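PDB 5K87: 2-methyl-aconitate isomerase from Shewanella oneidensis, which catalyses the cis-trans isomerisation of 2-methyl-aconitate in the 2-methylcitrate cycle, through which propionate is broken down. Local coordinates for residues Ile12-Thr17 with Asp33-Ala38; Leu49-Gly54 with Val394-Pro399; Lys148-His153 with Val179-Met184; Pro225-Asn230 with His280-Ala285; Leu362-Gln367 with Ala380-Ser385. The protein carries 1 engineered substitution. All coordinates share one frame; numbering follows the deposited sequence.

Contact 1. Residues Ile12-Thr17 with Asp33-Ala38; sequences IKVAAT and DLPEAA
Ile-12, Val-14 and Ala-15 belong to the first strand of a beta hairpin, 12-21 with 24-30. They meet Asp-33 and Pro-35 in the loop that follows the hairpin and leads to helix 43-53. The loop folds back along the start of strand 12-21 without joining it as a strand. No direct hydrogen bond links the segments, and the contact divides into an apolar part and a hydrated part. In the apolar part the Pro-35 ring lies against two strand side chains. Its CD touches Val-14 CG2 at 4.1 Å, and the two side chains cross at about a right angle. Its CG meets the end of Ile-12, CD1, at 4.2 Å. The other methyl of Val-14, CG1, stands anti to the backbone N (chi1 -178°). This turns it to the carbonyl O of Asp-33, 3.7 Å away, and to the end of Leu-34. Leu-34 starts away from the strand and also packs on Phe-29 and Leu-48. In the hydrated part Asp-33 faces Ala-15, and its OD2 lies 3.8 Å from Ala-15 CB. The other carboxylate oxygen, OD1, forms a salt bridge with Arg-30. Two waters bridge the segments, one backbone to backbone and one from the Ala-15 carbonyl to the Asp-33 carboxylate. The first accepts from Ala-15 N and donates to Asp-33 O. The other donates to both Ala-15 O (2.8 Å) and Asp-33 OD2 (2.7 Å).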
# COMPACT_ATOMS: atom_id res chain seq x y z
N ILE A 12 11.65 -10.05 -17.05
CA ILE A 12 11.66 -9.04 -18.10
C ILE A 12 11.54 -7.65 -17.48
O ILE A 12 11.07 -7.49 -16.35
CB ILE A 12 10.55 -9.28 -19.14
CG1 ILE A 12 9.16 -9.13 -18.52
CG2 ILE A 12 10.71 -10.64 -19.79
CD1 ILE A 12 8.07 -8.78 -19.51
N LYS A 13 11.99 -6.65 -18.23
CA LYS A 13 11.91 -5.25 -17.83
C LYS A 13 10.99 -4.51 -18.80
O LYS A 13 11.09 -4.69 -20.02
CB LYS A 13 13.29 -4.60 -17.86
CG LYS A 13 14.31 -5.25 -16.93
CD LYS A 13 15.65 -4.51 -16.98
CE LYS A 13 16.70 -5.21 -16.13
N VAL A 14 10.09 -3.71 -18.25
CA VAL A 14 9.17 -2.91 -19.05
C VAL A 14 9.27 -1.46 -18.58
O VAL A 14 9.12 -1.19 -17.40
CB VAL A 14 7.72 -3.42 -18.91
CG1 VAL A 14 6.78 -2.59 -19.80
CG2 VAL A 14 7.63 -4.90 -19.25
N ALA A 15 9.54 -0.55 -19.50
CA ALA A 15 9.60 0.86 -19.15
C ALA A 15 8.26 1.33 -18.59
O ALA A 15 7.21 1.05 -19.18
CB ALA A 15 9.99 1.70 -20.36
N ALA A 16 8.30 2.02 -17.45
CA ALA A 16 7.09 2.45 -16.78
C ALA A 16 7.36 3.62 -15.86
O ALA A 16 8.51 3.87 -15.46
CB ALA A 16 6.48 1.29 -16.00
N THR A 17 6.29 4.32 -15.51
CA THR A 17 6.38 5.42 -14.56
C THR A 17 5.29 5.23 -13.51
O THR A 17 4.12 5.02 -13.84
CB THR A 17 6.17 6.77 -15.25
OG1 THR A 17 7.11 6.89 -16.33
CG2 THR A 17 6.40 7.90 -14.28
N ASP A 33 6.03 0.77 -25.35
CA ASP A 33 6.99 0.18 -24.42
C ASP A 33 6.58 -1.22 -23.95
O ASP A 33 7.38 -1.94 -23.36
CB ASP A 33 7.20 1.09 -23.21
CG ASP A 33 7.90 2.39 -23.57
OD1 ASP A 33 8.70 2.38 -24.54
OD2 ASP A 33 7.68 3.41 -22.89
N LEU A 34 5.33 -1.59 -24.19
CA LEU A 34 4.84 -2.89 -23.75
C LEU A 34 5.38 -4.00 -24.64
O LEU A 34 5.67 -3.77 -25.82
CB LEU A 34 3.32 -2.92 -23.81
CG LEU A 34 2.59 -1.96 -22.86
CD1 LEU A 34 1.09 -1.98 -23.13
CD2 LEU A 34 2.90 -2.32 -21.41
N PRO A 35 5.53 -5.21 -24.08
CA PRO A 35 5.85 -6.36 -24.93
C PRO A 35 4.84 -6.48 -26.06
O PRO A 35 3.67 -6.14 -25.88
CB PRO A 35 5.72 -7.55 -23.97
CG PRO A 35 5.96 -6.97 -22.61
CD PRO A 35 5.40 -5.58 -22.66
N GLU A 36 5.28 -6.97 -27.22
CA GLU A 36 4.44 -7.02 -28.41
C GLU A 36 3.06 -7.61 -28.15
O GLU A 36 2.05 -7.04 -28.55
CB GLU A 36 5.16 -7.82 -29.50
CG GLU A 36 4.44 -7.81 -30.84
CD GLU A 36 5.20 -8.58 -31.91
OE1 GLU A 36 4.61 -8.84 -32.98
OE2 GLU A 36 6.38 -8.93 -31.68
N ALA A 37 3.01 -8.75 -27.45
CA ALA A 37 1.75 -9.42 -27.18
C ALA A 37 0.78 -8.56 -26.37
O ALA A 37 -0.43 -8.74 -26.47
CB ALA A 37 1.99 -10.74 -26.47
N ALA A 38 1.32 -7.65 -25.57
CA ALA A 38 0.50 -6.78 -24.73
C ALA A 38 0.12 -5.47 -25.41
O ALA A 38 -0.51 -4.61 -24.78
CB ALA A 38 1.20 -6.52 -23.40
O HOH W 1 6.26 3.26 -20.54
O HOH W 2 9.83 -1.30 -22.26

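Contact 2. Residues Leu49-Gly54 with Val394-Pro399; sequences LLRVIG and VRVPKP
Helix 49-53, bearing Arg-51 and Val-52, crosses strand 394-396, bearing Val-394 and Val-396, at 110° with the axes 8.0 Å apart. The link is made by side chains packed between helix and strand. Val-396 CG1 enters beside the helix backbone, 3.6 Å from Val-52 N. It also meets Val-52 CG2 at 3.7 Å and Arg-51 CG at 3.6 Å. Val-52 CG2 reaches Val-394 CG2 as well, at 4.0 Å, and so bridges two alternate residues of the strand. In the conformer described here the Arg-51 chain bends at chi2 (61°), which carries its guanidinium over Pro-397. Pro-397 CD lies over one face of that group, 3.7 Å from Arg-51 NE. The polar end is held elsewhere, by a hydrogen bond from NH1 to the carbonyl O of Asp-64. The helix ends at Gly-54, the C-prime residue of a Schellman motif, with positive phi. The strand pairs with strand 12-21 through Val-394 and Val-396. Val-394 also pairs with an antiparallel strand of the second subunit, so the sheet under helix 43-53 runs on across the dimer interface.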
# COMPACT_ATOMS: atom_id res chain seq x y z
N LEU A 49 -0.13 -6.87 -16.54
CA LEU A 49 -0.54 -5.84 -15.59
C LEU A 49 -0.83 -6.44 -14.22
O LEU A 49 -0.49 -5.86 -13.19
CB LEU A 49 -1.75 -5.08 -16.12
CG LEU A 49 -1.47 -4.30 -17.41
CD1 LEU A 49 -2.72 -3.62 -17.92
CD2 LEU A 49 -0.40 -3.29 -17.18
N LEU A 50 -1.47 -7.61 -14.20
CA LEU A 50 -1.70 -8.31 -12.94
C LEU A 50 -0.39 -8.57 -12.21
O LEU A 50 -0.27 -8.30 -11.00
CB LEU A 50 -2.43 -9.63 -13.19
CG LEU A 50 -3.93 -9.51 -13.47
CD1 LEU A 50 -4.44 -10.76 -14.18
CD2 LEU A 50 -4.70 -9.30 -12.18
N ARG A 51 0.62 -9.05 -12.92
CA ARG A 51 1.87 -9.39 -12.29
C ARG A 51 2.64 -8.15 -11.85
O ARG A 51 3.28 -8.15 -10.81
CB ARG A 51 2.72 -10.25 -13.23
CG ARG A 51 3.85 -10.96 -12.54
CD ARG A 51 3.35 -11.93 -11.47
NE ARG A 51 4.46 -12.42 -10.68
CZ ARG A 51 5.00 -11.75 -9.66
NH1 ARG A 51 4.50 -10.57 -9.30
NH2 ARG A 51 6.01 -12.28 -9.00
N VAL A 52 2.57 -7.08 -12.64
CA VAL A 52 3.22 -5.83 -12.23
C VAL A 52 2.64 -5.34 -10.89
O VAL A 52 3.37 -4.93 -9.99
CB VAL A 52 3.06 -4.72 -13.29
CG1 VAL A 52 3.48 -3.37 -12.74
CG2 VAL A 52 3.88 -5.07 -14.54
N ILE A 53 1.32 -5.41 -10.76
CA ILE A 53 0.63 -4.91 -9.58
C ILE A 53 0.74 -5.86 -8.37
O ILE A 53 0.70 -5.42 -7.23
CB ILE A 53 -0.83 -4.58 -9.95
CG1 ILE A 53 -0.89 -3.33 -10.82
CG2 ILE A 53 -1.73 -4.46 -8.73
CD1 ILE A 53 -0.50 -2.04 -10.09
N GLY A 54 0.86 -7.16 -8.64
CA GLY A 54 1.00 -8.16 -7.58
C GLY A 54 -0.27 -8.96 -7.33
O GLY A 54 -0.48 -9.46 -6.23
N VAL A 394 9.74 -1.51 -14.56
CA VAL A 394 9.18 -2.55 -13.70
C VAL A 394 9.61 -3.91 -14.22
O VAL A 394 9.94 -4.07 -15.40
CB VAL A 394 7.63 -2.48 -13.60
CG1 VAL A 394 7.21 -1.21 -12.89
CG2 VAL A 394 6.98 -2.59 -14.97
N ARG A 395 9.63 -4.89 -13.32
CA ARG A 395 10.01 -6.25 -13.68
C ARG A 395 8.94 -7.25 -13.34
O ARG A 395 8.27 -7.12 -12.30
CB ARG A 395 11.28 -6.67 -12.94
CG ARG A 395 12.49 -5.84 -13.23
CD ARG A 395 13.73 -6.59 -12.80
NE ARG A 395 14.90 -5.73 -12.79
CZ ARG A 395 16.09 -6.09 -12.32
NH1 ARG A 395 16.28 -7.31 -11.86
NH2 ARG A 395 17.10 -5.22 -12.33
N VAL A 396 8.79 -8.26 -14.19
CA VAL A 396 7.96 -9.42 -13.89
C VAL A 396 8.65 -10.65 -14.44
O VAL A 396 9.45 -10.55 -15.36
CB VAL A 396 6.53 -9.34 -14.50
CG1 VAL A 396 5.75 -8.18 -13.90
CG2 VAL A 396 6.58 -9.24 -16.02
N PRO A 397 8.35 -11.83 -13.88
CA PRO A 397 8.87 -13.05 -14.50
C PRO A 397 8.41 -13.16 -15.96
O PRO A 397 7.36 -12.63 -16.34
CB PRO A 397 8.28 -14.17 -13.63
CG PRO A 397 8.09 -13.51 -12.29
CD PRO A 397 7.63 -12.11 -12.63
N LYS A 398 9.21 -13.84 -16.77
CA LYS A 398 8.97 -13.91 -18.20
C LYS A 398 7.63 -14.59 -18.44
O LYS A 398 7.37 -15.65 -17.88
CB LYS A 398 10.10 -14.68 -18.88
CG LYS A 398 10.02 -14.71 -20.40
CD LYS A 398 11.11 -15.59 -20.99
CE LYS A 398 10.97 -15.71 -22.50
NZ LYS A 398 11.89 -16.73 -23.07
N PRO A 399 6.76 -13.95 -19.25
CA PRO A 399 5.43 -14.47 -19.58
C PRO A 399 5.48 -15.84 -20.24
O PRO A 399 6.43 -16.17 -20.95
CB PRO A 399 4.90 -13.43 -20.59
CG PRO A 399 5.61 -12.17 -20.23
CD PRO A 399 6.99 -12.61 -19.82
OXT PRO A 399 4.57 -16.65 -20.09

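Contact 3. Residues Lys148-His153 with Val179-Met184; sequences KTIIAH and VQIEFM
Ile-150 and Phe-183 lie side by side on the buried face of two antiparallel strands, 148-153 and 179-184. They form a non-hydrogen-bonded pair, and Ile-150 CD1 touches Phe-183 CD2 at 3.8 Å. Ile-150 CG2 sits over the centre of the phenyl ring, 4.3 Å above its plane. Ala-152 and Ile-181 make the next non-hydrogen-bonded pair on this face, which packs under helix 113-122. Between them the Ile-151 and Glu-182 backbones exchange two short bonds, Ile-151 N to Glu-182 O and Glu-182 N to Ile-151 O, each 2.8 Å. The looser ends add waters to direct bonds such as Met-184 N to Thr-149 O (3.0 Å). Two waters donate to Met-184 O. One also donates to Thr-149 O, and the other accepts from Thr-149 N. At the far end a third water lies between His-153 O and Gln-180 N. The second face is more open and more polar. There His-153 and Glu-182 cross diagonally between neighbouring pairs, with ring and carboxylate planes 56° apart. Ile-151 CG2 lies 3.6 Å above the imidazole plane. His-153 NE2 donates to Glu-182 OE1 at 2.8 Å, reaching the oxygen from well above the carboxylate plane and bending at the hydrogen (149°). The other side of the imidazole is also held, since ND1 bonds to Thr-138 OG1. Glu-182 OE2 forms a salt bridge with Lys-379. This polar chain ties four neighbouring strands together. The lysine would be expected to help keep the glutamate ionised, and both ring nitrogens of the histidine are engaged.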
# COMPACT_ATOMS: atom_id res chain seq x y z
N LYS A 148 -14.99 9.25 -24.26
CA LYS A 148 -15.28 10.62 -23.86
C LYS A 148 -14.02 11.48 -23.94
O LYS A 148 -12.91 10.97 -23.80
CB LYS A 148 -15.81 10.66 -22.43
CG LYS A 148 -17.20 10.08 -22.24
CD LYS A 148 -18.25 10.94 -22.92
CE LYS A 148 -19.66 10.46 -22.62
NZ LYS A 148 -20.67 11.24 -23.39
N THR A 149 -14.20 12.79 -24.14
CA THR A 149 -13.10 13.74 -24.13
C THR A 149 -12.88 14.29 -22.73
O THR A 149 -13.84 14.67 -22.04
CB THR A 149 -13.42 14.93 -25.04
OG1 THR A 149 -13.61 14.47 -26.38
CG2 THR A 149 -12.29 15.97 -25.00
N ILE A 150 -11.62 14.32 -22.30
CA ILE A 150 -11.26 14.97 -21.04
C ILE A 150 -10.08 15.88 -21.32
O ILE A 150 -9.19 15.52 -22.08
CB ILE A 150 -10.90 13.95 -19.96
CG1 ILE A 150 -12.07 13.00 -19.72
CG2 ILE A 150 -10.51 14.67 -18.70
CD1 ILE A 150 -11.69 11.80 -18.92
N ILE A 151 -10.10 17.08 -20.76
CA ILE A 151 -9.03 18.05 -20.97
C ILE A 151 -8.20 18.19 -19.69
O ILE A 151 -8.76 18.28 -18.59
CB ILE A 151 -9.61 19.43 -21.32
CG1 ILE A 151 -10.59 19.33 -22.50
CG2 ILE A 151 -8.50 20.42 -21.59
CD1 ILE A 151 -9.96 18.85 -23.79
N ALA A 152 -6.88 18.20 -19.82
CA ALA A 152 -6.02 18.50 -18.68
C ALA A 152 -5.15 19.71 -19.00
O ALA A 152 -4.43 19.70 -20.00
CB ALA A 152 -5.15 17.31 -18.34
N HIS A 153 -5.24 20.74 -18.18
CA HIS A 153 -4.43 21.95 -18.37
C HIS A 153 -3.18 21.81 -17.53
O HIS A 153 -3.18 22.07 -16.34
CB HIS A 153 -5.22 23.20 -17.98
CG HIS A 153 -6.50 23.36 -18.74
ND1 HIS A 153 -6.53 23.83 -20.04
CD2 HIS A 153 -7.78 23.12 -18.39
CE1 HIS A 153 -7.79 23.87 -20.45
NE2 HIS A 153 -8.56 23.44 -19.47
N VAL A 179 -3.51 21.21 -11.45
CA VAL A 179 -3.85 20.79 -12.80
C VAL A 179 -5.37 20.78 -12.92
O VAL A 179 -6.06 19.93 -12.33
CB VAL A 179 -3.30 19.38 -13.10
CG1 VAL A 179 -3.70 18.96 -14.51
CG2 VAL A 179 -1.79 19.37 -12.94
N GLN A 180 -5.90 21.74 -13.67
CA GLN A 180 -7.34 21.80 -13.88
C GLN A 180 -7.76 20.78 -14.94
O GLN A 180 -7.13 20.67 -16.00
CB GLN A 180 -7.73 23.23 -14.26
CG GLN A 180 -7.33 24.22 -13.16
CD GLN A 180 -7.68 25.66 -13.48
OE1 GLN A 180 -7.95 26.00 -14.63
NE2 GLN A 180 -7.66 26.51 -12.46
N ILE A 181 -8.82 20.05 -14.62
CA ILE A 181 -9.35 19.00 -15.49
C ILE A 181 -10.77 19.34 -15.93
O ILE A 181 -11.53 19.92 -15.16
CB ILE A 181 -9.39 17.65 -14.75
CG1 ILE A 181 -8.04 17.35 -14.11
CG2 ILE A 181 -9.80 16.53 -15.69
CD1 ILE A 181 -6.93 17.22 -15.11
N GLU A 182 -11.12 18.98 -17.16
CA GLU A 182 -12.48 19.22 -17.65
C GLU A 182 -13.02 18.00 -18.37
O GLU A 182 -12.48 17.59 -19.41
CB GLU A 182 -12.49 20.38 -18.63
CG GLU A 182 -11.87 21.64 -18.09
CD GLU A 182 -11.87 22.77 -19.08
OE1 GLU A 182 -11.26 23.82 -18.79
OE2 GLU A 182 -12.50 22.61 -20.15
N PHE A 183 -14.10 17.45 -17.83
CA PHE A 183 -14.74 16.28 -18.39
C PHE A 183 -15.84 16.78 -19.31
O PHE A 183 -16.89 17.25 -18.85
CB PHE A 183 -15.34 15.43 -17.27
CG PHE A 183 -14.32 14.86 -16.32
CD1 PHE A 183 -13.72 15.66 -15.35
CD2 PHE A 183 -13.96 13.52 -16.38
CE1 PHE A 183 -12.79 15.12 -14.46
CE2 PHE A 183 -13.02 12.98 -15.50
CZ PHE A 183 -12.44 13.78 -14.54
N MET A 184 -15.60 16.71 -20.62
CA MET A 184 -16.55 17.24 -21.59
C MET A 184 -17.73 16.30 -21.80
O MET A 184 -17.56 15.08 -21.84
CB MET A 184 -15.86 17.47 -22.93
CG MET A 184 -14.63 18.36 -22.86
SD MET A 184 -14.93 19.99 -22.13
CE MET A 184 -16.11 20.67 -23.29
O HOH W 3 -15.84 13.47 -20.27
O HOH W 4 -16.84 13.88 -24.32
O HOH W 5 -4.18 23.90 -14.55

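Contact 4. Residues Pro225-Asn230 with His280-Ala285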
# COMPACT_ATOMS: atom_id res chain seq x y z
N PRO A 225 -21.17 5.27 -14.14
CA PRO A 225 -22.54 5.01 -13.66
C PRO A 225 -22.53 4.93 -12.14
O PRO A 225 -21.70 4.22 -11.56
CB PRO A 225 -22.89 3.65 -14.28
CG PRO A 225 -21.97 3.50 -15.44
CD PRO A 225 -20.71 4.22 -15.07
N THR A 226 -23.44 5.67 -11.49
CA THR A 226 -23.44 5.82 -10.05
C THR A 226 -24.85 5.76 -9.49
O THR A 226 -25.78 6.36 -10.05
CB THR A 226 -22.78 7.16 -9.63
OG1 THR A 226 -21.46 7.24 -10.20
CG2 THR A 226 -22.66 7.25 -8.12
N ILE A 227 -25.00 5.05 -8.38
CA ILE A 227 -26.24 4.98 -7.63
C ILE A 227 -26.04 5.81 -6.38
O ILE A 227 -25.15 5.51 -5.58
CB ILE A 227 -26.53 3.54 -7.19
CG1 ILE A 227 -26.57 2.60 -8.38
CG2 ILE A 227 -27.82 3.48 -6.39
CD1 ILE A 227 -26.15 1.18 -8.06
N PHE A 228 -26.85 6.86 -6.20
CA PHE A 228 -26.83 7.67 -5.00
C PHE A 228 -28.05 7.37 -4.13
O PHE A 228 -29.18 7.40 -4.62
CB PHE A 228 -26.88 9.16 -5.35
CG PHE A 228 -25.64 9.68 -6.03
CD1 PHE A 228 -24.49 9.93 -5.30
CD2 PHE A 228 -25.65 9.95 -7.38
CE1 PHE A 228 -23.36 10.42 -5.91
CE2 PHE A 228 -24.52 10.44 -8.00
CZ PHE A 228 -23.37 10.68 -7.27
N ILE A 229 -27.84 7.10 -2.85
CA ILE A 229 -28.95 6.92 -1.93
C ILE A 229 -28.76 7.86 -0.75
O ILE A 229 -27.67 8.38 -0.53
CB ILE A 229 -29.06 5.45 -1.48
CG1 ILE A 229 -27.71 4.96 -0.94
CG2 ILE A 229 -29.51 4.57 -2.65
CD1 ILE A 229 -27.63 3.46 -0.81
N ASN A 230 -29.83 8.12 -0.01
CA ASN A 230 -29.74 8.99 1.15
C ASN A 230 -29.11 8.26 2.33
O ASN A 230 -29.52 7.14 2.66
CB ASN A 230 -31.11 9.52 1.56
CG ASN A 230 -31.66 10.54 0.58
OD1 ASN A 230 -30.91 11.26 -0.07
ND2 ASN A 230 -32.99 10.60 0.47
N HIS A 280 -16.68 -3.04 -10.75
CA HIS A 280 -16.15 -1.69 -10.93
C HIS A 280 -17.24 -0.69 -11.26
O HIS A 280 -17.19 0.46 -10.83
CB HIS A 280 -15.10 -1.79 -12.04
CG HIS A 280 -14.35 -0.53 -12.33
ND1 HIS A 280 -14.04 0.44 -11.39
CD2 HIS A 280 -13.77 -0.11 -13.49
CE1 HIS A 280 -13.34 1.40 -11.96
NE2 HIS A 280 -13.17 1.09 -13.24
N THR A 281 -18.24 -1.12 -12.01
CA THR A 281 -19.36 -0.25 -12.34
C THR A 281 -20.66 -1.04 -12.16
O THR A 281 -20.68 -2.25 -12.38
CB THR A 281 -19.25 0.27 -13.79
OG1 THR A 281 -19.10 -0.83 -14.69
CG2 THR A 281 -18.04 1.18 -13.96
N PRO A 282 -21.74 -0.38 -11.71
CA PRO A 282 -21.79 1.01 -11.27
C PRO A 282 -21.17 1.17 -9.89
O PRO A 282 -20.95 0.18 -9.18
CB PRO A 282 -23.30 1.27 -11.16
CG PRO A 282 -23.86 -0.08 -10.77
CD PRO A 282 -23.04 -1.06 -11.57
N LYS A 283 -20.89 2.41 -9.52
CA LYS A 283 -20.51 2.74 -8.15
C LYS A 283 -21.76 2.98 -7.31
O LYS A 283 -22.83 3.29 -7.85
CB LYS A 283 -19.64 4.00 -8.15
CG LYS A 283 -18.38 3.88 -9.01
CD LYS A 283 -17.43 2.80 -8.51
CE LYS A 283 -16.12 2.80 -9.28
NZ LYS A 283 -15.25 1.64 -8.88
N ILE A 284 -21.62 2.84 -6.00
CA ILE A 284 -22.68 3.20 -5.07
C ILE A 284 -22.15 4.21 -4.05
O ILE A 284 -21.01 4.12 -3.59
CB ILE A 284 -23.29 1.95 -4.38
CG1 ILE A 284 -24.49 2.33 -3.51
CG2 ILE A 284 -22.24 1.15 -3.62
CD1 ILE A 284 -25.36 1.14 -3.15
N ALA A 285 -22.99 5.20 -3.73
CA ALA A 285 -22.62 6.30 -2.85
C ALA A 285 -23.81 6.73 -2.02
O ALA A 285 -24.97 6.49 -2.40
CB ALA A 285 -22.10 7.47 -3.66
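Thr-226, Ile-227 and Phe-228 pair in parallel with Lys-283, Ile-284 and Ala-285 inside the sheet that carries the substrate-binding Lys-283. The approach begins at Thr-281, whose CG2 meets Pro-225 CD at 4.2 Å. A cis peptide leads into Pro-282. Its CB packs on Pro-225 CB at 3.9 Å, and its CG meets Ile-227 CD1 at 3.8 Å. Lys-283 starts the ladder. Its N donates to Pro-225 O and its O accepts from Ile-227 N, each at 2.8 Å. The side chain bends at chi2 (-62°) and runs back along its own segment. There NZ donates to His-280 ND1 at 3.0 Å, tilted from the imidazole plane, and weakly to the His-280 carbonyl. NZ also bonds to Ser-314 OG, another residue of the substrate site, so several partners hold the ammonium in place. Ile-284 turns to the opposite face, with CG1 near Ile-227 O. Ala-285 N donates to Ile-227 O at 2.9 Å, nearly in line with that carbonyl. Ala-285 CB rests obliquely on the Phe-228 ring, 3.8 Å from CD1. Helix 249-266 packs on the Pro-282, Ile-227 and Ile-284 face, and helix 324-334 on that of Thr-226 and Phe-228. Strands 213-221 and 308-314 flank the pair.

Contact 5. Residues Leu362-Gln367 with Ala380-Ser385; sequences LRVGAQ and AIMSRS
Leu-362 and Arg-384 cross at about a right angle where the two strands of a long beta hairpin, 360-371 and 374-391, draw apart. Leu-362 CD1 lies over one face of the guanidinium, 3.6 Å from Arg-384 NH1. Bends at chi2 (-85°) and chi3 (80°) fold the arginine back over its own strand and bring that face to the leucine. The group is fixed at its edge too. NE donates to Ser-383 O at 2.9 Å, almost straight and in the guanidinium plane, and NH2 bonds to the side chain of Asn-111, a substrate-binding residue. Arg-384 thus probably helps to position Asn-111 from the second shell. On the same side of the hairpin Met-382 curls so that its CE approaches Val-364 CG2 at 4.3 Å. Leu-362 and Met-382 both pack on helix 324-334. Further along, the strands close into regular antiparallel pairing. Ala-366 and Ala-380 are a non-hydrogen-bonded pair, with their methyls facing each other at 4.3 Å. On the other face Ile-381 lies across Gly-365, its CG1 3.8 Å from Gly-365 O. The backbones of this pair exchange two bonds, Gly-365 N to Ile-381 O and Ile-381 N to Gly-365 O at 2.7 Å. The next such position, toward Leu-362, is wider, and a water bridges it. It donates to Arg-363 O at 2.7 Å and accepts from Ser-383 N at 2.8 Å.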
# COMPACT_ATOMS: atom_id res chain seq x y z
N LEU A 362 -14.05 18.56 -1.72
CA LEU A 362 -13.71 18.60 -3.13
C LEU A 362 -14.77 19.45 -3.82
O LEU A 362 -15.97 19.21 -3.65
CB LEU A 362 -13.69 17.18 -3.72
CG LEU A 362 -13.06 16.91 -5.09
CD1 LEU A 362 -12.75 15.42 -5.21
CD2 LEU A 362 -13.94 17.36 -6.25
N ARG A 363 -14.33 20.45 -4.58
CA ARG A 363 -15.24 21.30 -5.36
C ARG A 363 -15.28 20.83 -6.81
O ARG A 363 -14.24 20.66 -7.46
CB ARG A 363 -14.77 22.75 -5.32
CG ARG A 363 -15.72 23.70 -6.04
CD ARG A 363 -15.15 25.11 -6.08
NE ARG A 363 -16.13 26.09 -6.57
CZ ARG A 363 -16.33 26.36 -7.86
NH1 ARG A 363 -17.23 27.26 -8.21
NH2 ARG A 363 -15.62 25.73 -8.79
N VAL A 364 -16.49 20.62 -7.31
CA VAL A 364 -16.69 20.23 -8.70
C VAL A 364 -17.75 21.13 -9.29
O VAL A 364 -18.78 21.42 -8.66
CB VAL A 364 -17.09 18.73 -8.81
CG1 VAL A 364 -18.29 18.39 -7.90
CG2 VAL A 364 -17.37 18.36 -10.25
N GLY A 365 -17.50 21.63 -10.50
CA GLY A 365 -18.48 22.45 -11.19
C GLY A 365 -19.04 21.70 -12.37
O GLY A 365 -18.31 21.02 -13.07
N ALA A 366 -20.35 21.80 -12.59
CA ALA A 366 -20.96 21.19 -13.76
C ALA A 366 -21.93 22.16 -14.39
O ALA A 366 -22.80 22.72 -13.72
CB ALA A 366 -21.67 19.90 -13.40
N GLN A 367 -21.76 22.36 -15.69
CA GLN A 367 -22.53 23.35 -16.44
C GLN A 367 -23.74 22.71 -17.11
O GLN A 367 -23.62 22.08 -18.17
CB GLN A 367 -21.62 24.00 -17.48
CG GLN A 367 -22.27 25.10 -18.31
CD GLN A 367 -21.33 25.64 -19.38
OE1 GLN A 367 -20.18 25.22 -19.48
NE2 GLN A 367 -21.82 26.59 -20.17
N ALA A 380 -17.97 19.05 -16.83
CA ALA A 380 -17.74 19.08 -15.39
C ALA A 380 -16.27 19.36 -15.16
O ALA A 380 -15.41 18.84 -15.88
CB ALA A 380 -18.15 17.78 -14.75
N ILE A 381 -15.97 20.20 -14.17
CA ILE A 381 -14.59 20.62 -13.95
C ILE A 381 -14.18 20.45 -12.50
O ILE A 381 -15.00 20.54 -11.58
CB ILE A 381 -14.38 22.09 -14.36
CG1 ILE A 381 -15.11 23.03 -13.41
CG2 ILE A 381 -14.86 22.33 -15.79
CD1 ILE A 381 -14.76 24.48 -13.61
N MET A 382 -12.89 20.16 -12.30
CA MET A 382 -12.33 20.14 -10.96
C MET A 382 -10.82 20.32 -11.10
O MET A 382 -10.27 20.22 -12.19
CB MET A 382 -12.64 18.81 -10.27
CG MET A 382 -11.95 17.62 -10.91
SD MET A 382 -12.37 16.01 -10.21
CE MET A 382 -14.02 15.81 -10.87
N SER A 383 -10.16 20.60 -9.99
CA SER A 383 -8.71 20.69 -9.98
C SER A 383 -8.12 19.52 -9.23
O SER A 383 -8.63 19.09 -8.19
CB SER A 383 -8.27 21.99 -9.33
OG SER A 383 -8.61 23.08 -10.17
N ARG A 384 -7.03 18.99 -9.78
CA ARG A 384 -6.26 17.94 -9.14
C ARG A 384 -4.79 18.35 -9.19
O ARG A 384 -4.49 19.55 -9.32
CB ARG A 384 -6.54 16.60 -9.84
CG ARG A 384 -8.03 16.16 -9.84
CD ARG A 384 -8.45 15.41 -8.57
NE ARG A 384 -8.73 16.28 -7.43
CZ ARG A 384 -9.07 15.82 -6.23
NH1 ARG A 384 -9.33 16.67 -5.25
NH2 ARG A 384 -9.12 14.52 -6.00
N SER A 385 -3.88 17.40 -9.03
CA SER A 385 -2.44 17.62 -9.16
C SER A 385 -1.85 16.25 -9.44
O SER A 385 -2.56 15.23 -9.31
CB SER A 385 -1.85 18.21 -7.88
OG SER A 385 -1.88 17.28 -6.80
O HOH W 6 -11.68 21.39 -7.72

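How the contacts relate
Contacts 1 and 2 touch each other and the second subunit. Strands 12-21 and 393-396 pair, with Ile-12 N 2.8 Å from Val-396 O in a probable hydrogen bond. Contact 1 lies away from the substrate site, but the Val-52 side chain of contact 2 is about 10 Å from that of substrate-binding Ser-74. Contacts 3 and 5 adjoin through strand 374-391, with centres 10 Å apart and Phe-183 N 2.7 Å from Ala-380 O. Contact 4 lies about 19 Å from contact 5, centre to centre. Contacts 3, 4 and 5 border the substrate site. The bound malonate is about 7 Å from the Phe-183 and Arg-384 side chains and about 6 Å from that of Lys-283.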